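Side-chain contacts in putative tagatose-6-phosphate ketose/aldose isomerase (Escherichia coli, PDB 3C3J), which belongs to the SIS family and carries two SIS domains in one chain, each with a parallel beta sheet flanked by helices: residues A[29-32]-A[33-36]; A[190-194]-A[195-199]. All coordinates share one frame; numbering follows the deposited sequence.

Interaction 1 (A[29-32]-A[33-36]); sequences RSLT and NIDA
L31 and I34 set their side chains along the buried flank of one helix, CD1 of L31 lying 4.3 Å from CD1 of I34. This flank is the tight part of the contact. I34 reaches A185 and S182 of helix 174-187, and L31 also meets A185, so the two branched chains share one neighbouring helix. CG1 of I34 additionally rests 3.4 Å from the O of S30, the same carbonyl that accepts the N of I34 at 2.9 Å. S30 belongs to the buried side too, its OG bonding to the OG of S182.

With CG of N33 anti to the backbone N (chi1 -168°), its amide stands outward from the helix. At the border between buried S30 and partly exposed N33, a water 2.7 Å from the OG of S30 takes a weak 3.3 Å bond from ND2 of N33. The solvent side carries R29, D35 and A36; R29 forms a salt bridge with E164 and D35 bonds to S194, while OG1 of T32 bonds back to the O of I28. Four successive i to i+4 backbone bonds, R29 to N33 through T32 to A36, mark a regular, amphipathic alpha helix (23-49), packed against helix 174-187 in a protein of the SIS family.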
ATOM      1  N   ARG A  29     -19.255  20.868  12.334  1.00 13.75           N
ATOM      2  CA  ARG A  29     -19.712  21.808  11.340  1.00 14.06           C
ATOM      3  C   ARG A  29     -19.986  21.089  10.024  1.00 13.69           C
ATOM      4  O   ARG A  29     -21.038  21.298   9.424  1.00 13.06           O
ATOM      5  CB  ARG A  29     -18.686  22.931  11.138  1.00 14.11           C
ATOM      6  CG  ARG A  29     -18.903  24.090  12.084  1.00 15.27           C
ATOM      7  CD  ARG A  29     -17.719  25.029  12.194  1.00 14.92           C
ATOM      8  NE  ARG A  29     -17.221  25.604  10.940  1.00 16.46           N
ATOM      9  CZ  ARG A  29     -17.794  26.589  10.265  1.00 14.92           C
ATOM     10  NH1 ARG A  29     -17.210  27.053   9.166  1.00 15.21           N
ATOM     11  NH2 ARG A  29     -18.970  27.086  10.632  1.00 16.12           N
ATOM     12  N   SER A  30     -19.088  20.195   9.604  1.00 13.45           N
ATOM     13  CA  SER A  30     -19.310  19.534   8.325  1.00 14.49           C
ATOM     14  C   SER A  30     -20.531  18.594   8.394  1.00 14.17           C
ATOM     15  O   SER A  30     -21.359  18.572   7.465  1.00 13.20           O
ATOM     16  CB  SER A  30     -18.093  18.759   7.849  1.00 14.21           C
ATOM     17  OG  SER A  30     -18.319  18.403   6.498  1.00 15.84           O
ATOM     18  N   LEU A  31     -20.624  17.817   9.475  1.00 14.64           N
ATOM     19  CA  LEU A  31     -21.717  16.828   9.628  1.00 15.50           C
ATOM     20  C   LEU A  31     -23.079  17.489   9.809  1.00 15.50           C
ATOM     21  O   LEU A  31     -24.077  16.994   9.287  1.00 14.69           O
ATOM     22  CB  LEU A  31     -21.412  15.855  10.780  1.00 15.51           C
ATOM     23  CG  LEU A  31     -20.571  14.617  10.372  1.00 16.57           C
ATOM     24  CD1 LEU A  31     -19.360  14.979   9.508  1.00 16.92           C
ATOM     25  CD2 LEU A  31     -20.168  13.753  11.581  1.00 16.94           C
ATOM     26  N   THR A  32     -23.121  18.622  10.510  1.00 15.73           N
ATOM     27  CA  THR A  32     -24.357  19.418  10.567  1.00 16.81           C
ATOM     28  C   THR A  32     -24.722  20.007   9.180  1.00 17.06           C
ATOM     29  O   THR A  32     -25.888  20.049   8.812  1.00 16.61           O
ATOM     30  CB  THR A  32     -24.360  20.478  11.757  1.00 16.94           C
ATOM     31  OG1 THR A  32     -23.357  21.446  11.556  1.00 20.00           O
ATOM     32  CG2 THR A  32     -24.053  19.811  13.056  1.00 17.67           C
ATOM     33  N   ASN A  33     -23.736  20.392   8.383  1.00 16.67           N
ATOM     34  CA  ASN A  33     -24.017  20.773   6.987  1.00 17.62           C
ATOM     35  C   ASN A  33     -24.612  19.629   6.153  1.00 17.12           C
ATOM     36  O   ASN A  33     -25.523  19.820   5.349  1.00 16.28           O
ATOM     37  CB  ASN A  33     -22.769  21.293   6.309  1.00 17.91           C
ATOM     38  CG  ASN A  33     -23.069  21.947   4.995  1.00 21.02           C
ATOM     39  OD1 ASN A  33     -23.892  22.878   4.927  1.00 24.34           O
ATOM     40  ND2 ASN A  33     -22.429  21.461   3.927  1.00 22.70           N
ATOM     41  N   ILE A  34     -24.063  18.439   6.334  1.00 17.24           N
ATOM     42  CA  ILE A  34     -24.543  17.244   5.648  1.00 17.72           C
ATOM     43  C   ILE A  34     -26.013  17.016   6.057  1.00 17.88           C
ATOM     44  O   ILE A  34     -26.843  16.684   5.211  1.00 16.81           O
ATOM     45  CB  ILE A  34     -23.622  16.035   5.961  1.00 17.87           C
ATOM     46  CG1 ILE A  34     -22.285  16.192   5.232  1.00 17.88           C
ATOM     47  CG2 ILE A  34     -24.314  14.684   5.631  1.00 16.90           C
ATOM     48  CD1 ILE A  34     -21.248  15.098   5.625  1.00 18.31           C
ATOM     49  N   ASP A  35     -26.340  17.258   7.327  1.00 18.21           N
ATOM     50  CA  ASP A  35     -27.747  17.167   7.774  1.00 18.83           C
ATOM     51  C   ASP A  35     -28.638  18.065   6.939  1.00 18.71           C
ATOM     52  O   ASP A  35     -29.730  17.651   6.527  1.00 19.08           O
ATOM     53  CB  ASP A  35     -27.923  17.527   9.255  1.00 19.48           C
ATOM     54  CG  ASP A  35     -27.292  16.505  10.197  1.00 20.28           C
ATOM     55  OD1 ASP A  35     -27.220  15.321   9.844  1.00 24.14           O
ATOM     56  OD2 ASP A  35     -26.899  16.887  11.307  1.00 22.59           O
ATOM     57  N   ALA A  36     -28.168  19.288   6.698  1.00 18.88           N
ATOM     58  CA  ALA A  36     -28.901  20.271   5.898  1.00 19.94           C
ATOM     59  C   ALA A  36     -29.055  19.822   4.434  1.00 20.96           C
ATOM     60  O   ALA A  36     -30.090  20.082   3.814  1.00 21.57           O
ATOM     61  CB  ALA A  36     -28.204  21.616   5.972  1.00 19.67           C
TER
HETATM   62  O   HOH W   1     -19.481  20.292   4.883  1.00 27.37           O

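Interaction 2 (A[190-194]-A[195-199]); sequences ETINS and QTFRD
Both N193 and T196 place their polar branch between the backbone N and the carbonyl carbon (chi1 58° and 65°), and this folds the two side chains back onto each other's backbone, where they cross at about a right angle. OD1 of N193 is gripped by two amides. The N of Q195, 2.9 Å from OD1 of N193, arrives in the carbonyl plane on a lone pair; the N of T196, also 2.9 Å from OD1 of N193, sits above that plane yet makes the straighter bond, with 166° at its hydrogen. ND2 of N193 turns to the O of P189, so both ends of the amide are tied and its rotation is fixed.

In return, the hydroxyl of T196 spans the loop backbone from T191 to N193: OG1 of T196 accepts the N of N193 at 3.1 Å and gives its proton to the O of T191 at 2.6 Å. The backbone follows, the N of F197 reaching the O of N193 at 2.8 Å.

Further round, the O of S194 is met by NE of R198 at 2.8 Å, a weak bond with a bent approach. A water in the guanidinium plane donates to the OG of S194 and accepts from NH2 of R198 and NE2 of Q195; the OG of S194 is also bonded to D35 of helix 23-49. The apolar side is carried by I192, whose CG2 lies 3.8 Å from CD1 of F197; the F197 ring also packs edge-to-face with F340, and I192 leans on L184.

The bond from Q195 to N193 OD1 makes an Asx turn, and the reciprocal side-chain-to-backbone bonds of N193 and T196 have the pattern of a capping box. It accompanies the type I turn from Q195 to R198, as the loop after helix 174-187 leads into helix 198-210.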
ATOM      1  N   GLU A 190     -26.280   6.041   9.635  1.00 19.45           N
ATOM      2  CA  GLU A 190     -26.899   5.353  10.763  1.00 20.82           C
ATOM      3  C   GLU A 190     -25.887   5.065  11.877  1.00 21.10           C
ATOM      4  O   GLU A 190     -26.285   4.709  12.993  1.00 21.50           O
ATOM      5  CB  GLU A 190     -27.600   4.080  10.281  1.00 21.76           C
ATOM      6  CG  GLU A 190     -26.693   2.957   9.779  1.00 24.16           C
ATOM      7  CD  GLU A 190     -26.035   3.216   8.394  1.00 26.60           C
ATOM      8  OE1 GLU A 190     -26.373   4.166   7.667  1.00 27.35           O
ATOM      9  OE2 GLU A 190     -25.168   2.429   8.011  1.00 32.24           O
ATOM     10  N   THR A 191     -24.594   5.217  11.566  1.00 20.15           N
ATOM     11  CA  THR A 191     -23.481   4.925  12.467  1.00 20.08           C
ATOM     12  C   THR A 191     -22.666   6.179  12.733  1.00 19.47           C
ATOM     13  O   THR A 191     -22.308   6.470  13.879  1.00 18.83           O
ATOM     14  CB  THR A 191     -22.531   3.858  11.836  1.00 20.83           C
ATOM     15  OG1 THR A 191     -23.276   2.686  11.540  1.00 22.93           O
ATOM     16  CG2 THR A 191     -21.351   3.474  12.752  1.00 19.94           C
ATOM     17  N   ILE A 192     -22.353   6.913  11.663  1.00 19.02           N
ATOM     18  CA  ILE A 192     -21.507   8.083  11.758  1.00 18.43           C
ATOM     19  C   ILE A 192     -22.358   9.270  11.378  1.00 18.09           C
ATOM     20  O   ILE A 192     -22.729   9.426  10.234  1.00 17.77           O
ATOM     21  CB  ILE A 192     -20.268   7.983  10.814  1.00 18.65           C
ATOM     22  CG1 ILE A 192     -19.494   6.669  11.065  1.00 18.29           C
ATOM     23  CG2 ILE A 192     -19.420   9.250  10.944  1.00 18.23           C
ATOM     24  CD1 ILE A 192     -18.824   6.562  12.417  1.00 19.63           C
ATOM     25  N   ASN A 193     -22.707  10.091  12.359  1.00 17.66           N
ATOM     26  CA  ASN A 193     -23.592  11.203  12.094  1.00 17.62           C
ATOM     27  C   ASN A 193     -23.310  12.338  13.051  1.00 17.62           C
ATOM     28  O   ASN A 193     -22.447  12.234  13.918  1.00 16.11           O
ATOM     29  CB  ASN A 193     -25.065  10.745  12.112  1.00 18.02           C
ATOM     30  CG  ASN A 193     -25.469  10.122  13.415  1.00 17.66           C
ATOM     31  OD1 ASN A 193     -25.341  10.741  14.456  1.00 19.60           O
ATOM     32  ND2 ASN A 193     -25.940   8.874  13.370  1.00 20.51           N
ATOM     33  N   SER A 194     -24.051  13.424  12.900  1.00 18.75           N
ATOM     34  CA  SER A 194     -23.742  14.648  13.648  1.00 19.07           C
ATOM     35  C   SER A 194     -24.022  14.473  15.120  1.00 19.25           C
ATOM     36  O   SER A 194     -23.603  15.288  15.910  1.00 19.96           O
ATOM     37  CB  SER A 194     -24.520  15.837  13.103  1.00 18.79           C
ATOM     38  OG  SER A 194     -25.896  15.588  13.242  1.00 19.86           O
ATOM     39  N   GLN A 195     -24.729  13.405  15.487  1.00 19.74           N
ATOM     40  CA  GLN A 195     -24.900  13.056  16.888  1.00 19.38           C
ATOM     41  C   GLN A 195     -23.789  12.133  17.398  1.00 18.59           C
ATOM     42  O   GLN A 195     -23.036  12.513  18.326  1.00 17.85           O
ATOM     43  CB  GLN A 195     -26.294  12.437  17.148  1.00 20.56           C
ATOM     44  CG  GLN A 195     -27.411  13.497  17.158  1.00 23.81           C
ATOM     45  CD  GLN A 195     -27.146  14.634  18.173  1.00 29.86           C
ATOM     46  OE1 GLN A 195     -27.047  14.401  19.389  1.00 35.04           O
ATOM     47  NE2 GLN A 195     -27.014  15.859  17.669  1.00 31.27           N
ATOM     48  N   THR A 196     -23.673  10.946  16.795  1.00 17.03           N
ATOM     49  CA  THR A 196     -22.684   9.957  17.254  1.00 17.01           C
ATOM     50  C   THR A 196     -21.256  10.511  17.168  1.00 16.11           C
ATOM     51  O   THR A 196     -20.441  10.271  18.065  1.00 15.87           O
ATOM     52  CB  THR A 196     -22.775   8.598  16.493  1.00 16.26           C
ATOM     53  OG1 THR A 196     -22.443   8.795  15.118  1.00 16.40           O
ATOM     54  CG2 THR A 196     -24.183   7.973  16.588  1.00 18.17           C
ATOM     55  N   PHE A 197     -20.963  11.290  16.130  1.00 16.02           N
ATOM     56  CA  PHE A 197     -19.600  11.776  15.929  1.00 16.00           C
ATOM     57  C   PHE A 197     -19.199  12.823  16.939  1.00 15.66           C
ATOM     58  O   PHE A 197     -18.017  13.086  17.101  1.00 15.90           O
ATOM     59  CB  PHE A 197     -19.359  12.277  14.501  1.00 15.87           C
ATOM     60  CG  PHE A 197     -17.932  12.127  14.034  1.00 14.88           C
ATOM     61  CD1 PHE A 197     -17.386  10.866  13.764  1.00 16.19           C
ATOM     62  CD2 PHE A 197     -17.114  13.251  13.876  1.00 15.38           C
ATOM     63  CE1 PHE A 197     -16.053  10.733  13.330  1.00 15.81           C
ATOM     64  CE2 PHE A 197     -15.777  13.119  13.444  1.00 15.21           C
ATOM     65  CZ  PHE A 197     -15.250  11.867  13.174  1.00 15.77           C
ATOM     66  N   ARG A 198     -20.162  13.426  17.631  1.00 16.80           N
ATOM     67  CA  ARG A 198     -19.807  14.331  18.745  1.00 17.27           C
ATOM     68  C   ARG A 198     -18.968  13.634  19.813  1.00 16.59           C
ATOM     69  O   ARG A 198     -18.165  14.275  20.468  1.00 16.17           O
ATOM     70  CB  ARG A 198     -21.055  14.962  19.381  1.00 17.26           C
ATOM     71  CG  ARG A 198     -21.716  15.981  18.487  1.00 19.79           C
ATOM     72  CD  ARG A 198     -23.055  16.412  19.034  1.00 21.23           C
ATOM     73  NE  ARG A 198     -23.798  17.142  18.019  1.00 25.08           N
ATOM     74  CZ  ARG A 198     -23.728  18.457  17.832  1.00 26.60           C
ATOM     75  NH1 ARG A 198     -22.954  19.215  18.606  1.00 27.44           N
ATOM     76  NH2 ARG A 198     -24.433  19.006  16.853  1.00 24.37           N
ATOM     77  N   ASP A 199     -19.142  12.331  19.999  1.00 16.33           N
ATOM     78  CA  ASP A 199     -18.275  11.590  20.946  1.00 16.57           C
ATOM     79  C   ASP A 199     -16.829  11.563  20.441  1.00 16.49           C
ATOM     80  O   ASP A 199     -15.889  11.567  21.230  1.00 16.53           O
ATOM     81  CB  ASP A 199     -18.774  10.166  21.167  1.00 16.79           C
ATOM     82  CG  ASP A 199     -20.194  10.121  21.738  1.00 18.92           C
ATOM     83  OD1 ASP A 199     -20.592  11.078  22.430  1.00 20.83           O
ATOM     84  OD2 ASP A 199     -20.927   9.133  21.487  1.00 21.09           O
TER
HETATM   85  O   HOH W   2     -26.467  17.102  15.561  1.00 36.58           O

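Overall arrangement
The two contacts lie in series along the chain, interaction 1 within helix 23-49 and interaction 2 where the loop after helix 174-187 enters helix 198-210. Their centres are nevertheless only about 11 Å apart, on the same side of the chain's centre, and they touch directly. OD2 of D35 lies 2.5 Å from the OG of S194, a probable hydrogen bond, and CD2 of L31 packs 3.4 Å from CB of F197. Helix 174-187 contributes to both, against L31 and I34 in one and against I192 and F197 in the other. Together they join an early helix to the connection leading on towards the second parallel sheet.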